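Local coordinates for cellobiose 2-epimerase (Caldibacillus thermoamylovorans, PDB 5ZHB), which catalyses the reversible 2-epimerisation of the reducing-end glucose of cellobiose, giving 4-O-beta-D-glucosyl-D-mannose, on an (alpha/alpha)6-barrel scaffold, at residues G148-T153 with F232-E237; N154-E159 with A210-L215. One frame throughout, in Å; residues are numbered along the deposited sequence.

Contact 1: residues G148-T153 with F232-E237; sequences GFNEET and FNNHWE
The methyl CG2 of Thr-153 rests on the backbone carbonyl of Asn-234, 3.4 Å from its O atom, and this is the tight part of a small contact between the loop after strand 149-150 and the turn 233-236. With chi1 at 60° the Thr-153 hydroxyl OG1 sits between its own backbone N and carbonyl carbon, which sets CG2 beside the backbone N and leads it across to the turn. The same methyl lies 3.7 Å from OD1 of Asn-234, whose amide lies obliquely across the threonine side chain. On the more buried flank the indole of Trp-236 presents its NE1 edge, nearly in plane, to the Thr-153 carbonyl (NE1 to O 3.3 Å); NE1 also hydrogen-bonds to the carbonyl O of Asn-154. Within its own segment, CE3 of Trp-236 lies over the centre of one face of the Phe-232 ring. The other part is looser and water-mediated: one water donates to Thr-153 O (3.1 Å from the water O) and to Asn-234 O (2.7 Å from the water O). The Asn-150 amide comes no nearer than 4.4 Å (ND2 to Asn-234 OD1). Each loop is shaped from within. Asn-150 OD1 accepts from the backbone N of Glu-152 at 2.8 Å. Asn-233 OD1 is gripped twice, by the N atoms of His-235 and Glu-237, which reach it from opposite faces of its amide plane. The contact thus joins the residue just after one Asx turn to a type I beta turn (Asn-233 to Trp-236) that carries a second Asx turn, where connecting loops gather at one end of the helical barrel of the GlcNAc 2-epimerase family.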
ATOM      1  N   GLY A 148       0.780 -15.754 -12.594  1.00 24.45           N
ATOM      2  CA  GLY A 148      -0.009 -15.171 -11.500  1.00 26.07           C
ATOM      3  C   GLY A 148      -1.454 -14.793 -11.868  1.00 30.14           C
ATOM      4  O   GLY A 148      -2.125 -14.147 -11.073  1.00 27.83           O
ATOM      5  N   PHE A 149      -1.965 -15.254 -13.028  1.00 28.70           N
ATOM      6  CA  PHE A 149      -3.285 -14.846 -13.520  1.00 29.73           C
ATOM      7  C   PHE A 149      -4.087 -16.071 -13.946  1.00 29.95           C
ATOM      8  O   PHE A 149      -3.557 -16.928 -14.634  1.00 30.40           O
ATOM      9  CB  PHE A 149      -3.208 -13.870 -14.698  1.00 30.00           C
ATOM     10  CG  PHE A 149      -4.582 -13.465 -15.241  1.00 29.99           C
ATOM     11  CD1 PHE A 149      -5.428 -12.643 -14.502  1.00 32.23           C
ATOM     12  CD2 PHE A 149      -5.011 -13.885 -16.500  1.00 34.49           C
ATOM     13  CE1 PHE A 149      -6.690 -12.282 -14.977  1.00 31.58           C
ATOM     14  CE2 PHE A 149      -6.258 -13.497 -16.992  1.00 32.94           C
ATOM     15  CZ  PHE A 149      -7.102 -12.708 -16.224  1.00 31.64           C
ATOM     16  N   ASN A 150      -5.339 -16.169 -13.465  1.00 26.69           N
ATOM     17  CA  ASN A 150      -6.238 -17.244 -13.819  1.00 29.24           C
ATOM     18  C   ASN A 150      -7.183 -16.808 -14.952  1.00 34.73           C
ATOM     19  O   ASN A 150      -8.158 -16.113 -14.705  1.00 33.81           O
ATOM     20  CB  ASN A 150      -6.976 -17.682 -12.576  1.00 28.18           C
ATOM     21  CG  ASN A 150      -7.755 -18.938 -12.816  1.00 28.27           C
ATOM     22  OD1 ASN A 150      -8.078 -19.234 -13.970  1.00 29.07           O
ATOM     23  ND2 ASN A 150      -8.074 -19.646 -11.745  1.00 30.11           N
ATOM     24  N   GLU A 151      -6.904 -17.256 -16.184  1.00 36.53           N
ATOM     25  CA  GLU A 151      -7.778 -17.074 -17.340  1.00 37.47           C
ATOM     26  C   GLU A 151      -9.219 -17.521 -17.109  1.00 36.37           C
ATOM     27  O   GLU A 151     -10.162 -16.934 -17.633  1.00 35.36           O
ATOM     28  CB  GLU A 151      -7.286 -17.945 -18.487  1.00 45.30           C
ATOM     29  CG  GLU A 151      -6.107 -17.313 -19.208  1.00 50.37           C
ATOM     30  CD  GLU A 151      -6.570 -16.035 -19.860  1.00 64.94           C
ATOM     31  OE1 GLU A 151      -7.674 -16.065 -20.450  1.00 74.17           O
ATOM     32  OE2 GLU A 151      -5.851 -15.025 -19.769  1.00 74.29           O
ATOM     33  N   GLU A 152      -9.392 -18.614 -16.385  1.00 35.65           N
ATOM     34  CA  GLU A 152     -10.700 -19.218 -16.250  1.00 37.46           C
ATOM     35  C   GLU A 152     -11.626 -18.304 -15.459  1.00 38.81           C
ATOM     36  O   GLU A 152     -12.770 -18.140 -15.867  1.00 37.70           O
ATOM     37  CB  GLU A 152     -10.678 -20.584 -15.570  1.00 41.12           C
ATOM     38  CG  GLU A 152     -10.836 -21.763 -16.518  1.00 50.53           C
ATOM     39  CD  GLU A 152     -11.111 -22.977 -15.664  1.00 57.08           C
ATOM     40  OE1 GLU A 152     -12.300 -23.337 -15.441  1.00 61.52           O
ATOM     41  OE2 GLU A 152     -10.095 -23.531 -15.202  1.00 53.67           O
ATOM     42  N   THR A 153     -11.128 -17.725 -14.345  1.00 34.26           N
ATOM     43  CA  THR A 153     -11.978 -17.009 -13.394  1.00 31.26           C
ATOM     44  C   THR A 153     -11.934 -15.494 -13.634  1.00 31.01           C
ATOM     45  O   THR A 153     -12.738 -14.784 -13.040  1.00 31.78           O
ATOM     46  CB  THR A 153     -11.543 -17.345 -11.964  1.00 32.19           C
ATOM     47  OG1 THR A 153     -10.184 -16.924 -11.856  1.00 30.10           O
ATOM     48  CG2 THR A 153     -11.646 -18.823 -11.645  1.00 31.83           C
ATOM     49  N   PHE A 232     -13.212 -13.745  -1.677  1.00 27.89           N
ATOM     50  CA  PHE A 232     -14.078 -14.360  -2.669  1.00 29.69           C
ATOM     51  C   PHE A 232     -13.657 -15.810  -2.895  1.00 34.80           C
ATOM     52  O   PHE A 232     -12.497 -16.184  -2.673  1.00 31.67           O
ATOM     53  CB  PHE A 232     -13.955 -13.656  -4.022  1.00 29.05           C
ATOM     54  CG  PHE A 232     -14.208 -12.162  -3.907  1.00 31.20           C
ATOM     55  CD1 PHE A 232     -13.189 -11.301  -3.516  1.00 28.34           C
ATOM     56  CD2 PHE A 232     -15.485 -11.639  -4.107  1.00 30.14           C
ATOM     57  CE1 PHE A 232     -13.439  -9.951  -3.326  1.00 29.62           C
ATOM     58  CE2 PHE A 232     -15.730 -10.290  -3.928  1.00 29.19           C
ATOM     59  CZ  PHE A 232     -14.704  -9.446  -3.550  1.00 32.27           C
ATOM     60  N   ASN A 233     -14.633 -16.594  -3.374  1.00 34.51           N
ATOM     61  CA  ASN A 233     -14.395 -17.897  -3.961  1.00 37.39           C
ATOM     62  C   ASN A 233     -14.056 -17.709  -5.442  1.00 36.28           C
ATOM     63  O   ASN A 233     -14.046 -16.586  -5.950  1.00 35.61           O
ATOM     64  CB  ASN A 233     -15.583 -18.816  -3.667  1.00 40.72           C
ATOM     65  CG  ASN A 233     -16.847 -18.453  -4.415  1.00 38.15           C
ATOM     66  OD1 ASN A 233     -16.814 -17.745  -5.427  1.00 40.96           O
ATOM     67  ND2 ASN A 233     -17.977 -18.984  -3.966  1.00 42.74           N
ATOM     68  N   ASN A 234     -13.819 -18.825  -6.148  1.00 35.75           N
ATOM     69  CA  ASN A 234     -13.417 -18.793  -7.542  1.00 37.16           C
ATOM     70  C   ASN A 234     -14.525 -18.294  -8.464  1.00 38.15           C
ATOM     71  O   ASN A 234     -14.262 -18.041  -9.636  1.00 41.18           O
ATOM     72  CB  ASN A 234     -12.933 -20.163  -8.003  1.00 45.80           C
ATOM     73  CG  ASN A 234     -11.460 -20.323  -7.724  1.00 51.03           C
ATOM     74  OD1 ASN A 234     -10.656 -19.466  -8.129  1.00 46.95           O
ATOM     75  ND2 ASN A 234     -11.098 -21.381  -7.015  1.00 53.30           N
ATOM     76  N   HIS A 235     -15.750 -18.157  -7.948  1.00 37.65           N
ATOM     77  CA  HIS A 235     -16.835 -17.603  -8.743  1.00 44.76           C
ATOM     78  C   HIS A 235     -17.002 -16.107  -8.473  1.00 43.60           C
ATOM     79  O   HIS A 235     -18.020 -15.540  -8.857  1.00 36.55           O
ATOM     80  CB  HIS A 235     -18.129 -18.385  -8.483  1.00 49.43           C
ATOM     81  CG  HIS A 235     -18.097 -19.722  -9.142  1.00 61.89           C
ATOM     82  ND1 HIS A 235     -18.341 -20.905  -8.480  1.00 60.03           N
ATOM     83  CD2 HIS A 235     -17.780 -20.053 -10.408  1.00 65.74           C
ATOM     84  CE1 HIS A 235     -18.206 -21.913  -9.331  1.00 64.67           C
ATOM     85  NE2 HIS A 235     -17.868 -21.420 -10.508  1.00 69.10           N
ATOM     86  N   TRP A 236     -16.017 -15.486  -7.790  1.00 35.52           N
ATOM     87  CA  TRP A 236     -16.047 -14.074  -7.444  1.00 30.92           C
ATOM     88  C   TRP A 236     -17.248 -13.772  -6.564  1.00 30.80           C
ATOM     89  O   TRP A 236     -17.767 -12.664  -6.571  1.00 33.92           O
ATOM     90  CB  TRP A 236     -16.030 -13.165  -8.682  1.00 30.39           C
ATOM     91  CG  TRP A 236     -14.696 -12.736  -9.237  1.00 30.39           C
ATOM     92  CD1 TRP A 236     -14.131 -13.146 -10.406  1.00 31.21           C
ATOM     93  CD2 TRP A 236     -13.788 -11.751  -8.678  1.00 30.63           C
ATOM     94  NE1 TRP A 236     -12.934 -12.510 -10.614  1.00 35.14           N
ATOM     95  CE2 TRP A 236     -12.700 -11.646  -9.572  1.00 31.06           C
ATOM     96  CE3 TRP A 236     -13.783 -10.970  -7.514  1.00 28.82           C
ATOM     97  CZ2 TRP A 236     -11.632 -10.781  -9.338  1.00 31.55           C
ATOM     98  CZ3 TRP A 236     -12.716 -10.125  -7.282  1.00 28.45           C
ATOM     99  CH2 TRP A 236     -11.675 -10.013  -8.191  1.00 27.67           C
ATOM    100  N   GLU A 237     -17.648 -14.742  -5.747  1.00 39.14           N
ATOM    101  CA  GLU A 237     -18.689 -14.528  -4.769  1.00 44.13           C
ATOM    102  C   GLU A 237     -18.021 -14.298  -3.421  1.00 42.15           C
ATOM    103  O   GLU A 237     -17.196 -15.091  -2.990  1.00 37.58           O
ATOM    104  CB  GLU A 237     -19.632 -15.731  -4.744  1.00 48.53           C
ATOM    105  CG  GLU A 237     -20.292 -15.990  -6.097  1.00 54.16           C
ATOM    106  CD  GLU A 237     -21.194 -17.214  -6.192  1.00 58.83           C
ATOM    107  OE1 GLU A 237     -21.150 -18.102  -5.311  1.00 59.18           O
ATOM    108  OE2 GLU A 237     -21.984 -17.237  -7.163  1.00 64.02           O
TER
HETATM  109  O   HOH W   1     -15.005 -16.357 -11.622  1.00 37.46           O

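Contact 2: residues N154-E159 with A210-L215; sequences NAYKEE and ANLIDL
The start of strand 155-160 in the epimerase barrel is joined to helix 203-220 by a reciprocal pair of amides, Asn-154, just before the strand, and Asn-211. ND2 of Asn-154 gives an almost straight bond (171°) to OD1 of Asn-211 at 3.0 Å, in the carbonyl plane and on a lone pair. The return bond, Asn-211 ND2 to Asn-154 OD1, is 3.1 Å long and more bent, its donor tilted from the carbonyl plane. The two amides approach from opposite directions with their planes 24° apart, so the paired bonds fix the rotation of both. In each asparagine CG stands anti to the backbone N (chi1 -178° in Asn-211), which extends the amide towards its partner. Asn-154 belongs to a G1 beta bulge: it and Ala-155 both face Asn-150, where the chain turns back from strand 149-150. Next to the amide pair, the two methyls of Leu-215 meet the Asn-154 carbonyl, CD2 lying 3.5 Å from its O atom. Further along the strand CD2 of Leu-212 touches CE2 of Tyr-156 at 3.9 Å, the two side chains crossing at about a right angle. The phenol OH is tied to Glu-145 and Arg-208, and it also accepts from a water that takes a hydrogen bond from Asn-211 ND2, leaving that nitrogen with two acceptors.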
ATOM      1  N   ASN A 154     -11.008 -15.032 -14.482  1.00 25.96           N
ATOM      2  CA  ASN A 154     -10.606 -13.642 -14.627  1.00 30.71           C
ATOM      3  C   ASN A 154     -10.150 -13.066 -13.273  1.00 31.77           C
ATOM      4  O   ASN A 154     -10.750 -12.131 -12.730  1.00 28.68           O
ATOM      5  CB  ASN A 154     -11.687 -12.773 -15.263  1.00 29.39           C
ATOM      6  CG  ASN A 154     -11.131 -11.464 -15.778  1.00 27.55           C
ATOM      7  OD1 ASN A 154      -9.926 -11.319 -16.027  1.00 26.59           O
ATOM      8  ND2 ASN A 154     -12.013 -10.506 -16.027  1.00 30.36           N
ATOM      9  N   ALA A 155      -9.090 -13.645 -12.701  1.00 31.45           N
ATOM     10  CA  ALA A 155      -8.646 -13.186 -11.387  1.00 26.80           C
ATOM     11  C   ALA A 155      -7.156 -13.440 -11.225  1.00 29.28           C
ATOM     12  O   ALA A 155      -6.618 -14.422 -11.733  1.00 26.70           O
ATOM     13  CB  ALA A 155      -9.472 -13.850 -10.319  1.00 27.47           C
ATOM     14  N   TYR A 156      -6.466 -12.491 -10.577  1.00 26.51           N
ATOM     15  CA  TYR A 156      -5.086 -12.722 -10.196  1.00 23.83           C
ATOM     16  C   TYR A 156      -5.059 -13.735  -9.060  1.00 21.61           C
ATOM     17  O   TYR A 156      -5.983 -13.862  -8.257  1.00 21.32           O
ATOM     18  CB  TYR A 156      -4.415 -11.361  -9.974  1.00 23.40           C
ATOM     19  CG  TYR A 156      -4.249 -10.607 -11.278  1.00 25.33           C
ATOM     20  CD1 TYR A 156      -3.137 -10.813 -12.086  1.00 22.70           C
ATOM     21  CD2 TYR A 156      -5.248  -9.737 -11.745  1.00 24.25           C
ATOM     22  CE1 TYR A 156      -3.013 -10.156 -13.295  1.00 21.82           C
ATOM     23  CE2 TYR A 156      -5.127  -9.091 -12.960  1.00 23.63           C
ATOM     24  CZ  TYR A 156      -3.983  -9.260 -13.718  1.00 22.65           C
ATOM     25  OH  TYR A 156      -3.851  -8.683 -14.950  1.00 23.19           O
ATOM     26  N   LYS A 157      -3.958 -14.482  -9.026  1.00 26.12           N
ATOM     27  CA  LYS A 157      -3.745 -15.553  -8.089  1.00 26.17           C
ATOM     28  C   LYS A 157      -2.984 -15.018  -6.870  1.00 24.00           C
ATOM     29  O   LYS A 157      -2.752 -13.814  -6.752  1.00 23.01           O
ATOM     30  CB  LYS A 157      -3.021 -16.659  -8.872  1.00 30.26           C
ATOM     31  CG  LYS A 157      -3.854 -17.399  -9.917  1.00 30.79           C
ATOM     32  CD  LYS A 157      -3.083 -18.584 -10.494  1.00 31.65           C
ATOM     33  CE  LYS A 157      -3.858 -19.365 -11.510  1.00 34.64           C
ATOM     34  NZ  LYS A 157      -3.148 -20.607 -11.854  1.00 36.62           N
ATOM     35  N   GLU A 158      -2.690 -15.929  -5.932  1.00 23.32           N
ATOM     36  CA  GLU A 158      -2.211 -15.587  -4.604  1.00 21.56           C
ATOM     37  C   GLU A 158      -0.792 -16.142  -4.423  1.00 23.88           C
ATOM     38  O   GLU A 158       0.180 -15.460  -4.747  1.00 24.88           O
ATOM     39  CB  GLU A 158      -3.197 -16.078  -3.545  1.00 23.09           C
ATOM     40  CG  GLU A 158      -4.536 -15.331  -3.530  1.00 24.39           C
ATOM     41  CD  GLU A 158      -4.388 -13.894  -3.048  1.00 27.52           C
ATOM     42  OE1 GLU A 158      -3.626 -13.708  -2.078  1.00 29.73           O
ATOM     43  OE2 GLU A 158      -5.022 -12.991  -3.605  1.00 24.67           O
ATOM     44  N   GLU A 159      -0.680 -17.371  -3.900  1.00 22.89           N
ATOM     45  CA  GLU A 159       0.567 -17.852  -3.306  1.00 23.42           C
ATOM     46  C   GLU A 159       1.100 -19.050  -4.102  1.00 23.22           C
ATOM     47  O   GLU A 159       0.344 -19.973  -4.422  1.00 21.79           O
ATOM     48  CB  GLU A 159       0.362 -18.237  -1.843  1.00 26.39           C
ATOM     49  CG  GLU A 159       1.581 -18.850  -1.154  1.00 32.09           C
ATOM     50  CD  GLU A 159       1.291 -19.264   0.281  1.00 38.56           C
ATOM     51  OE1 GLU A 159       0.618 -18.476   0.943  1.00 45.25           O
ATOM     52  OE2 GLU A 159       1.715 -20.350   0.735  1.00 44.26           O
ATOM     53  N   ALA A 210      -7.844  -1.617 -17.444  1.00 28.67           N
ATOM     54  CA  ALA A 210      -9.281  -1.467 -17.646  1.00 27.18           C
ATOM     55  C   ALA A 210      -9.995  -2.691 -17.111  1.00 25.46           C
ATOM     56  O   ALA A 210     -11.049  -2.581 -16.481  1.00 27.89           O
ATOM     57  CB  ALA A 210      -9.619  -1.208 -19.117  1.00 29.51           C
ATOM     58  N   ASN A 211      -9.380  -3.863 -17.315  1.00 24.37           N
ATOM     59  CA  ASN A 211      -9.904  -5.093 -16.762  1.00 25.23           C
ATOM     60  C   ASN A 211      -9.992  -5.041 -15.230  1.00 23.90           C
ATOM     61  O   ASN A 211     -11.034  -5.382 -14.667  1.00 26.40           O
ATOM     62  CB  ASN A 211      -9.149  -6.296 -17.323  1.00 28.10           C
ATOM     63  CG  ASN A 211      -9.696  -7.604 -16.812  1.00 31.52           C
ATOM     64  OD1 ASN A 211     -10.875  -7.915 -16.992  1.00 28.29           O
ATOM     65  ND2 ASN A 211      -8.862  -8.385 -16.138  1.00 33.72           N
ATOM     66  N   LEU A 212      -8.914  -4.646 -14.541  1.00 26.03           N
ATOM     67  CA  LEU A 212      -8.937  -4.528 -13.072  1.00 23.27           C
ATOM     68  C   LEU A 212     -10.022  -3.570 -12.580  1.00 22.25           C
ATOM     69  O   LEU A 212     -10.727  -3.841 -11.586  1.00 25.42           O
ATOM     70  CB  LEU A 212      -7.534  -4.115 -12.612  1.00 23.57           C
ATOM     71  CG  LEU A 212      -6.535  -5.286 -12.521  1.00 23.56           C
ATOM     72  CD1 LEU A 212      -5.116  -4.882 -12.662  1.00 22.70           C
ATOM     73  CD2 LEU A 212      -6.691  -6.023 -11.202  1.00 25.29           C
ATOM     74  N   ILE A 213     -10.178  -2.459 -13.280  1.00 26.08           N
ATOM     75  CA  ILE A 213     -11.174  -1.473 -12.875  1.00 25.36           C
ATOM     76  C   ILE A 213     -12.565  -2.076 -12.958  1.00 25.32           C
ATOM     77  O   ILE A 213     -13.385  -1.952 -12.045  1.00 29.21           O
ATOM     78  CB  ILE A 213     -11.032  -0.177 -13.687  1.00 28.29           C
ATOM     79  CG1 ILE A 213      -9.755   0.530 -13.319  1.00 28.01           C
ATOM     80  CG2 ILE A 213     -12.262   0.731 -13.464  1.00 31.11           C
ATOM     81  CD1 ILE A 213      -9.258   1.499 -14.371  1.00 29.02           C
ATOM     82  N   ASP A 214     -12.809  -2.826 -14.029  1.00 30.16           N
ATOM     83  CA  ASP A 214     -14.114  -3.439 -14.242  1.00 28.83           C
ATOM     84  C   ASP A 214     -14.383  -4.541 -13.223  1.00 30.02           C
ATOM     85  O   ASP A 214     -15.491  -4.633 -12.683  1.00 26.54           O
ATOM     86  CB  ASP A 214     -14.258  -3.835 -15.700  1.00 35.23           C
ATOM     87  CG  ASP A 214     -15.713  -3.996 -16.099  1.00 42.70           C
ATOM     88  OD1 ASP A 214     -16.446  -2.979 -16.035  1.00 44.31           O
ATOM     89  OD2 ASP A 214     -16.116  -5.144 -16.305  1.00 45.45           O
ATOM     90  N   LEU A 215     -13.340  -5.332 -12.882  1.00 26.84           N
ATOM     91  CA  LEU A 215     -13.463  -6.291 -11.801  1.00 25.68           C
ATOM     92  C   LEU A 215     -13.826  -5.583 -10.491  1.00 22.48           C
ATOM     93  O   LEU A 215     -14.662  -6.066  -9.729  1.00 24.13           O
ATOM     94  CB  LEU A 215     -12.168  -7.091 -11.658  1.00 24.92           C
ATOM     95  CG  LEU A 215     -11.841  -8.134 -12.735  1.00 27.20           C
ATOM     96  CD1 LEU A 215     -10.421  -8.620 -12.568  1.00 28.98           C
ATOM     97  CD2 LEU A 215     -12.785  -9.286 -12.633  1.00 26.64           C
TER
HETATM   98  O   HOH W   2      -6.246  -7.256 -15.691  1.00 26.85           O

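Contacts 1 and 2 have centres about 8 Å apart and share one continuous chain, since residue 153 ends the first segment and 154 begins the second. Strands 149-150 and 155-160 are antiparallel neighbours: Gly-148 O lies 2.8 Å from Lys-157 N, and Asn-150 N is 2.8 Å from Ala-155 O. Phe-149 adds side-chain packing, its CZ 3.2 Å from OD1 of Asn-154. The hairpin meets turn 233-236 in contact 1 and helix 203-220 in contact 2. Trp-236 spans both, touching Leu-215 and Ala-155 and meeting His-186 edge-to-face, while His-186 NE2 hydrogen-bonds to Tyr-156 N.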